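Long-range contacts in fasciclin-1 (Drosophila melanogaster, PDB 1O70), which serves as a neural cell adhesion molecule, probably tethered to the membrane by a GPI anchor, represented here by its third and fourth FAS1 domains: residues K90-N95 / F113-E118; T134-D139 / V147-H152; L45-I50 / I82-N87. All coordinates share one frame; numbering follows the deposited sequence.

Interaction 1: K90-N95 / F113-E118; sequences KIRQKN and FNVRGE. With NAG (2-acetamido-2-deoxy-beta-D-glucopyranose), chain B; NAG (2-acetamido-2-deoxy-beta-D-glucopyranose), chain C.
I91 meets F113 at about a right angle, both of its branches touching the phenylalanine. The CD1 methyl stands over the phenyl face, almost on the ring normal and 4.0 Å from the ring centroid, in a CH-pi contact. With chi1 at -62°, CG2 swings anti to the backbone N and settles 3.5 Å from F113 CB, near V115 as well. A branched aliphatic side chain suits this buried place because one branch can cover the ring face while the other packs against F113 CB and V115.

R92 follows, partly exposed, where a long chain with an apolar stem and a polar head is useful. It crosses V115, whose CG1 lies over one face of the guanidinium, 3.5 Å from R92 NE. Beyond the valine, R92 NH2 donates to G117 O at 2.9 Å and 164°; the carbonyl lies in the guanidinium plane and receives the proton on a lone pair. The same NH2 also makes a weak bond to T122 OG1.

N95, just past the helix, reaches the strand through water. Its OD1 accepts from water 1 at 2.7 Å, and that water in turn accepts from F113 N at 2.8 Å; OD1 also takes the amide of A100.

Residues 90-94, the end of helix 88-94, run across 113-116 of strand 110-116 at 101°, these short axes coming within 8.6 Å: a helix packed nearly crosswise on the FAS1 sheet. On its far side from the helix the strand carries N114, whose ND2 donates to O6 of the chain B sugar at 3.0 Å, while strand 123-128 pairs with it and touches F113 through V126.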
# COMPACT_ATOMS: atom_id res chain seq x y z
N LYS A 90 -0.34 11.40 19.51
CA LYS A 90 -1.65 11.22 18.88
C LYS A 90 -1.65 9.98 17.97
O LYS A 90 -2.63 9.24 17.93
CB LYS A 90 -2.02 12.48 18.07
CG LYS A 90 -3.44 12.48 17.51
CD LYS A 90 -4.47 12.54 18.62
CE LYS A 90 -5.89 12.29 18.11
NZ LYS A 90 -6.87 12.32 19.24
N ILE A 91 -0.54 9.74 17.27
CA ILE A 91 -0.43 8.59 16.39
C ILE A 91 -0.52 7.31 17.23
O ILE A 91 -1.24 6.38 16.87
CB ILE A 91 0.91 8.62 15.59
CG1 ILE A 91 0.96 9.86 14.71
CG2 ILE A 91 1.02 7.39 14.70
CD1 ILE A 91 2.28 10.06 14.02
N ARG A 92 0.22 7.26 18.34
CA ARG A 92 0.18 6.10 19.22
C ARG A 92 -1.25 5.80 19.63
O ARG A 92 -1.72 4.67 19.52
CB ARG A 92 0.98 6.34 20.51
CG ARG A 92 2.41 5.87 20.47
CD ARG A 92 2.79 5.21 21.80
NE ARG A 92 4.21 4.90 21.85
CZ ARG A 92 5.16 5.82 21.97
NH1 ARG A 92 4.83 7.11 22.04
NH2 ARG A 92 6.44 5.46 21.98
N GLN A 93 -1.94 6.83 20.13
CA GLN A 93 -3.31 6.70 20.59
C GLN A 93 -4.28 6.21 19.52
O GLN A 93 -5.08 5.31 19.77
CB GLN A 93 -3.81 8.04 21.12
CG GLN A 93 -3.01 8.55 22.29
CD GLN A 93 -3.51 9.89 22.79
OE1 GLN A 93 -4.68 10.04 23.13
NE2 GLN A 93 -2.61 10.88 22.85
N LYS A 94 -4.21 6.81 18.34
CA LYS A 94 -5.11 6.43 17.26
C LYS A 94 -4.93 4.97 16.83
O LYS A 94 -5.86 4.36 16.33
CB LYS A 94 -4.92 7.35 16.06
CG LYS A 94 -5.29 8.80 16.34
CD LYS A 94 -5.42 9.59 15.05
CE LYS A 94 -6.63 9.13 14.25
NZ LYS A 94 -6.76 9.81 12.93
N ASN A 95 -3.73 4.42 17.01
CA ASN A 95 -3.49 3.04 16.62
C ASN A 95 -3.64 2.07 17.78
O ASN A 95 -3.30 0.89 17.66
CB ASN A 95 -2.09 2.88 16.01
CG ASN A 95 -2.01 3.39 14.59
OD1 ASN A 95 -3.02 3.50 13.90
ND2 ASN A 95 -0.80 3.68 14.13
N PHE A 113 0.45 4.53 10.39
CA PHE A 113 1.73 4.38 11.04
C PHE A 113 1.83 3.15 11.92
O PHE A 113 0.83 2.51 12.26
CB PHE A 113 2.03 5.61 11.92
CG PHE A 113 1.92 6.92 11.20
CD1 PHE A 113 0.68 7.44 10.86
CD2 PHE A 113 3.06 7.64 10.86
CE1 PHE A 113 0.57 8.65 10.19
CE2 PHE A 113 2.96 8.85 10.18
CZ PHE A 113 1.71 9.36 9.85
N ASN A 114 3.07 2.82 12.28
CA ASN A 114 3.35 1.72 13.17
C ASN A 114 4.34 2.27 14.18
O ASN A 114 5.36 2.85 13.80
CB ASN A 114 3.98 0.55 12.44
CG ASN A 114 4.30 -0.60 13.37
OD1 ASN A 114 3.42 -1.11 14.06
ND2 ASN A 114 5.56 -1.02 13.40
N VAL A 115 4.03 2.09 15.47
CA VAL A 115 4.90 2.58 16.54
C VAL A 115 5.45 1.45 17.40
O VAL A 115 4.69 0.59 17.86
CB VAL A 115 4.14 3.56 17.47
CG1 VAL A 115 5.05 3.98 18.61
CG2 VAL A 115 3.66 4.78 16.68
N ARG A 116 6.76 1.45 17.60
CA ARG A 116 7.44 0.45 18.42
C ARG A 116 8.26 1.12 19.52
O ARG A 116 8.82 2.20 19.31
CB ARG A 116 8.40 -0.39 17.58
CG ARG A 116 7.77 -1.26 16.54
CD ARG A 116 8.86 -1.69 15.56
NE ARG A 116 10.04 -2.19 16.28
CZ ARG A 116 11.23 -2.37 15.72
NH1 ARG A 116 11.40 -2.09 14.43
NH2 ARG A 116 12.24 -2.84 16.44
N GLY A 117 8.36 0.47 20.67
CA GLY A 117 9.14 0.99 21.79
C GLY A 117 8.67 2.31 22.37
O GLY A 117 7.62 2.83 21.99
N GLU A 118 9.44 2.84 23.32
CA GLU A 118 9.10 4.12 23.94
C GLU A 118 10.35 4.95 24.21
O GLU A 118 11.47 4.49 24.02
CB GLU A 118 8.34 3.91 25.25
CG GLU A 118 7.17 2.95 25.18
CD GLU A 118 7.64 1.52 25.09
OE1 GLU A 118 8.57 1.15 25.83
OE2 GLU A 118 7.07 0.75 24.28
C1 NAG B . 8.53 -4.19 11.71
C2 NAG B . 9.66 -4.62 12.63
C3 NAG B . 9.23 -5.87 13.40
C4 NAG B . 7.93 -5.56 14.16
C5 NAG B . 6.85 -4.98 13.22
C6 NAG B . 5.66 -4.46 14.03
C7 NAG B . 11.94 -4.15 12.01
C8 NAG B . 13.27 -4.89 12.10
N2 NAG B . 10.85 -4.89 11.84
O3 NAG B . 10.26 -6.24 14.29
O4 NAG B . 7.42 -6.72 14.81
O5 NAG B . 7.36 -3.85 12.48
O6 NAG B . 6.10 -3.54 15.03
O7 NAG B . 11.91 -2.93 12.10
C1 NAG C . 7.72 -0.82 7.72
C2 NAG C . 6.59 -1.27 8.63
C3 NAG C . 7.18 -1.73 9.97
C4 NAG C . 8.25 -2.82 9.75
C5 NAG C . 9.28 -2.32 8.72
C6 NAG C . 10.33 -3.35 8.34
C7 NAG C . 4.41 -0.25 8.47
C8 NAG C . 3.51 0.93 8.80
N2 NAG C . 5.68 -0.17 8.86
O3 NAG C . 6.15 -2.19 10.83
O4 NAG C . 8.92 -3.08 11.00
O5 NAG C . 8.62 -1.91 7.50
O6 NAG C . 9.71 -4.57 7.94
O7 NAG C . 3.96 -1.23 7.87
O HOH W 1 -2.02 4.68 11.64

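Interaction 2: T134-D139 / V147-H152; sequences TVIQAD and VHIIDH
T134 and D151 are joined by two bonds that use both the backbone and the side chain of the aspartate. D151 N donates to T134 O at 3.0 Å, and T134 N donates to D151 OD1 at 2.8 Å with an angle of 167°. A chi1 of 58° brings the carboxylate back toward the neighbouring strand, where a short acid can accept an amide at the point where strand 147-150 has ended. OD1 has a second donor, H152 ND1 at 3.0 Å; the two N-H groups approach from opposite faces of the carboxylate plane, so the oxygen is gripped from both sides.

V135 and I150 form the non-hydrogen-bonded pair that follows, their CG2 methyls 4.2 Å apart, as suits beta-branched residues on one face of a sheet. Next comes a classic beta bulge, in which I136 and Q137 both face I149. I149 O accepts from I136 N at 2.7 Å, nearly in line with the C=O bond, and I149 N gives its proton to Q137 O at 2.8 Å, so both backbone polar groups of I149 are satisfied despite the extra residue. Its side chain spans the bulge too: CG2 packs on I136 CG1 at 3.5 Å, while CD1 lies alongside Q137 CG.

At the other end, the H148 ring turns its edge to A138 CA, and its NE2 is bonded to L86 O. D139 OD2 accepts from the amide of V88, at the start of helix 88-94.

The hairpin sits inside the sheet. Strand 145-150 is bonded on its other edge to strand 48-53, through H148 with I50 and A52, while V135 ties strand 131-141 to I124 of strand 123-128.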
# COMPACT_ATOMS: atom_id res chain seq x y z
N THR A 134 10.74 5.43 7.51
CA THR A 134 10.96 5.59 8.93
C THR A 134 11.05 7.07 9.23
O THR A 134 11.60 7.85 8.45
CB THR A 134 12.25 4.89 9.38
OG1 THR A 134 12.11 3.48 9.18
CG2 THR A 134 12.53 5.16 10.85
N VAL A 135 10.48 7.44 10.36
CA VAL A 135 10.51 8.82 10.81
C VAL A 135 11.86 8.98 11.49
O VAL A 135 12.10 8.36 12.53
CB VAL A 135 9.40 9.10 11.83
CG1 VAL A 135 9.51 10.52 12.34
CG2 VAL A 135 8.04 8.87 11.18
N ILE A 136 12.75 9.77 10.90
CA ILE A 136 14.07 9.98 11.48
C ILE A 136 14.13 11.24 12.32
O ILE A 136 15.19 11.62 12.79
CB ILE A 136 15.15 10.08 10.39
CG1 ILE A 136 14.86 11.27 9.47
CG2 ILE A 136 15.19 8.79 9.57
CD1 ILE A 136 15.94 11.50 8.43
N GLN A 137 12.99 11.89 12.50
CA GLN A 137 12.90 13.11 13.29
C GLN A 137 11.42 13.43 13.41
O GLN A 137 10.72 13.56 12.41
CB GLN A 137 13.64 14.25 12.60
CG GLN A 137 13.32 15.63 13.15
CD GLN A 137 14.56 16.40 13.57
OE1 GLN A 137 14.57 17.64 13.55
NE2 GLN A 137 15.61 15.68 13.98
N ALA A 138 10.95 13.57 14.64
CA ALA A 138 9.54 13.81 14.85
C ALA A 138 9.17 15.05 15.65
O ALA A 138 10.02 15.78 16.15
CB ALA A 138 8.92 12.57 15.50
N ASP A 139 7.86 15.26 15.77
CA ASP A 139 7.31 16.34 16.56
C ASP A 139 7.94 17.71 16.34
O ASP A 139 8.23 18.42 17.30
CB ASP A 139 7.40 15.97 18.04
CG ASP A 139 6.53 14.77 18.40
OD1 ASP A 139 6.76 14.17 19.47
OD2 ASP A 139 5.61 14.45 17.60
N VAL A 147 5.48 18.49 11.88
CA VAL A 147 6.28 18.08 10.74
C VAL A 147 7.19 16.97 11.23
O VAL A 147 7.72 17.03 12.33
CB VAL A 147 7.14 19.23 10.23
CG1 VAL A 147 8.24 18.69 9.32
CG2 VAL A 147 6.28 20.23 9.47
N HIS A 148 7.35 15.95 10.40
CA HIS A 148 8.20 14.81 10.73
C HIS A 148 9.05 14.52 9.50
O HIS A 148 8.57 14.63 8.36
CB HIS A 148 7.36 13.58 11.01
CG HIS A 148 6.29 13.78 12.05
ND1 HIS A 148 6.57 13.87 13.39
CD2 HIS A 148 4.95 13.87 11.93
CE1 HIS A 148 5.44 14.00 14.07
NE2 HIS A 148 4.44 14.00 13.20
N ILE A 149 10.30 14.13 9.70
CA ILE A 149 11.17 13.82 8.58
C ILE A 149 11.26 12.30 8.36
O ILE A 149 11.52 11.54 9.29
CB ILE A 149 12.61 14.40 8.79
CG1 ILE A 149 12.56 15.93 8.73
CG2 ILE A 149 13.53 13.97 7.65
CD1 ILE A 149 11.87 16.58 9.87
N ILE A 150 11.01 11.87 7.13
CA ILE A 150 11.07 10.45 6.80
C ILE A 150 12.22 10.18 5.84
O ILE A 150 12.65 11.08 5.11
CB ILE A 150 9.74 9.94 6.18
CG1 ILE A 150 9.41 10.71 4.90
CG2 ILE A 150 8.62 10.09 7.20
CD1 ILE A 150 8.08 10.28 4.27
N ASP A 151 12.72 8.95 5.85
CA ASP A 151 13.86 8.59 5.02
C ASP A 151 13.56 8.12 3.61
O ASP A 151 14.48 7.72 2.89
CB ASP A 151 14.70 7.53 5.74
CG ASP A 151 13.92 6.29 6.08
OD1 ASP A 151 12.74 6.16 5.66
OD2 ASP A 151 14.50 5.43 6.77
N HIS A 152 12.30 8.14 3.21
CA HIS A 152 11.94 7.76 1.85
C HIS A 152 10.83 8.66 1.41
O HIS A 152 10.10 9.19 2.25
CB HIS A 152 11.45 6.32 1.75
CG HIS A 152 12.54 5.30 1.82
ND1 HIS A 152 12.94 4.71 3.00
CD2 HIS A 152 13.34 4.80 0.85
CE1 HIS A 152 13.94 3.88 2.75
NE2 HIS A 152 14.20 3.91 1.46

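Interaction 3: L45-I50 / I82-N87; sequences LTEVTI and IKDRLN
E47 and R85 bring together two flat groups whose planes are 46° apart, the side chains crossing at about a right angle. E47 OE1 approaches the guanidinium obliquely and lies 3.2 Å from R85 NE; the bond is weak, its N-H...O angle only 126°, but it forms part of a salt bridge. The other oxygen, E47 OE2, is 4.3 Å from D84 OD1. The nearby arginine probably eases this approach of like charges, where the residues are partly exposed.

Deeper in, T49 carries the contact. A chi1 of -64° sets OG1 beside the backbone N, facing the incoming chain, where the hydroxyl works in both senses: it donates to D84 O at 2.7 Å and accepts from L86 N at 2.8 Å. Threonine suits this buried place because one small side chain serves two backbone groups of an irregular segment. A valine here would probably leave the carbonyl of D84 and the amide of L86 without their mates and let the 84-86 chain drift from the strand.

The backbone of T49 pairs with that of I82 as an antiparallel hydrogen-bonded pair, T49 N to I82 O at 2.9 Å and I82 N to T49 O at 2.7 Å. I82 O also takes D84 N, closing an inverse gamma turn centred on K83. That turn bends the chain out of the strand, and the aliphatic part of K83 packs on L45, with L45 CD2 3.9 Å from K83 CG.

The short strand 81-82 thus forms one margin of the mixed seven-stranded sheet, beside strand 48-53, in the order 2-1-7-6-5-4-3 that both FAS1 domains of this chain share.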
# COMPACT_ATOMS: atom_id res chain seq x y z
N LEU A 45 -5.86 24.77 5.28
CA LEU A 45 -6.23 23.75 6.25
C LEU A 45 -6.19 24.29 7.68
O LEU A 45 -5.28 25.02 8.05
CB LEU A 45 -5.30 22.53 6.14
CG LEU A 45 -5.41 21.67 4.88
CD1 LEU A 45 -4.23 20.74 4.77
CD2 LEU A 45 -6.72 20.90 4.91
N THR A 46 -7.19 23.92 8.47
CA THR A 46 -7.26 24.36 9.85
C THR A 46 -6.20 23.61 10.66
O THR A 46 -5.65 24.15 11.62
CB THR A 46 -8.65 24.08 10.43
OG1 THR A 46 -8.95 22.68 10.31
CG2 THR A 46 -9.71 24.87 9.67
N GLU A 47 -5.91 22.38 10.25
CA GLU A 47 -4.89 21.56 10.89
C GLU A 47 -4.15 20.80 9.78
O GLU A 47 -4.78 20.28 8.86
CB GLU A 47 -5.52 20.56 11.86
CG GLU A 47 -6.52 21.17 12.83
CD GLU A 47 -6.92 20.22 13.94
OE1 GLU A 47 -6.12 20.01 14.87
OE2 GLU A 47 -8.04 19.66 13.87
N VAL A 48 -2.82 20.74 9.88
CA VAL A 48 -2.03 20.05 8.86
C VAL A 48 -0.71 19.49 9.39
O VAL A 48 -0.03 20.14 10.18
CB VAL A 48 -1.73 21.01 7.67
CG1 VAL A 48 -0.99 22.25 8.17
CG2 VAL A 48 -0.91 20.29 6.60
N THR A 49 -0.38 18.28 8.97
CA THR A 49 0.86 17.64 9.38
C THR A 49 1.57 17.19 8.11
O THR A 49 1.00 16.49 7.26
CB THR A 49 0.62 16.42 10.30
OG1 THR A 49 0.03 16.87 11.51
CG2 THR A 49 1.93 15.71 10.62
N ILE A 50 2.81 17.62 7.98
CA ILE A 50 3.61 17.33 6.81
C ILE A 50 4.68 16.28 7.09
O ILE A 50 5.36 16.34 8.13
CB ILE A 50 4.30 18.61 6.31
CG1 ILE A 50 3.23 19.65 5.96
CG2 ILE A 50 5.21 18.30 5.12
CD1 ILE A 50 3.78 20.99 5.51
N ILE A 82 -0.88 15.48 5.56
CA ILE A 82 -1.99 14.99 6.38
C ILE A 82 -2.95 16.08 6.84
O ILE A 82 -2.56 17.01 7.55
CB ILE A 82 -1.45 14.27 7.62
CG1 ILE A 82 -0.60 13.07 7.18
CG2 ILE A 82 -2.60 13.85 8.52
CD1 ILE A 82 0.35 12.57 8.21
N LYS A 83 -4.21 15.95 6.45
CA LYS A 83 -5.22 16.93 6.83
C LYS A 83 -5.61 16.76 8.30
O LYS A 83 -6.76 16.45 8.62
CB LYS A 83 -6.45 16.78 5.93
CG LYS A 83 -6.16 17.10 4.47
CD LYS A 83 -6.98 16.25 3.50
CE LYS A 83 -8.46 16.56 3.59
NZ LYS A 83 -9.27 15.63 2.73
N ASP A 84 -4.64 16.97 9.20
CA ASP A 84 -4.88 16.82 10.63
C ASP A 84 -3.63 17.18 11.46
O ASP A 84 -2.54 17.33 10.92
CB ASP A 84 -5.33 15.38 10.90
CG ASP A 84 -5.52 15.07 12.38
OD1 ASP A 84 -5.96 15.96 13.15
OD2 ASP A 84 -5.25 13.92 12.78
N ARG A 85 -3.82 17.36 12.76
CA ARG A 85 -2.71 17.69 13.66
C ARG A 85 -2.24 16.38 14.28
O ARG A 85 -2.88 15.87 15.20
CB ARG A 85 -3.21 18.63 14.75
CG ARG A 85 -2.15 18.96 15.79
CD ARG A 85 -2.80 19.52 17.05
NE ARG A 85 -3.58 20.70 16.73
CZ ARG A 85 -3.04 21.86 16.37
NH1 ARG A 85 -1.72 21.98 16.30
NH2 ARG A 85 -3.82 22.90 16.07
N LEU A 86 -1.14 15.83 13.78
CA LEU A 86 -0.65 14.55 14.29
C LEU A 86 0.78 14.48 14.77
O LEU A 86 1.72 14.56 13.97
CB LEU A 86 -0.83 13.47 13.22
CG LEU A 86 -2.22 12.93 12.90
CD1 LEU A 86 -2.10 11.82 11.85
CD2 LEU A 86 -2.86 12.39 14.17
N ASN A 87 0.96 14.29 16.08
CA ASN A 87 2.30 14.14 16.65
C ASN A 87 2.41 12.69 17.12
O ASN A 87 1.42 11.97 17.15
CB ASN A 87 2.51 15.10 17.82
CG ASN A 87 1.49 14.91 18.93
OD1 ASN A 87 1.55 15.57 19.96
ND2 ASN A 87 0.54 14.01 18.73

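How the interactions relate
All three contacts belong to the first FAS1 domain of the chain and to one sheet. Interaction 2 is its backbone-bonded interior, interaction 3 its margin, and interaction 1 the packing of a helix across it; none is wholly core, each running from buried to partly or fully exposed residues. Main-chain bonds dominate interaction 2, a threonine hydroxyl supplements them in interaction 3, and interaction 1 relies on apolar packing, one arginine bond and a water bridge. Interaction 3 touches both others: I82 CD1 lies 3.9 Å from F113 CZ, and T49 CG2 lies 3.8 Å from H148 CD2. Interactions 1 and 2 do not touch directly.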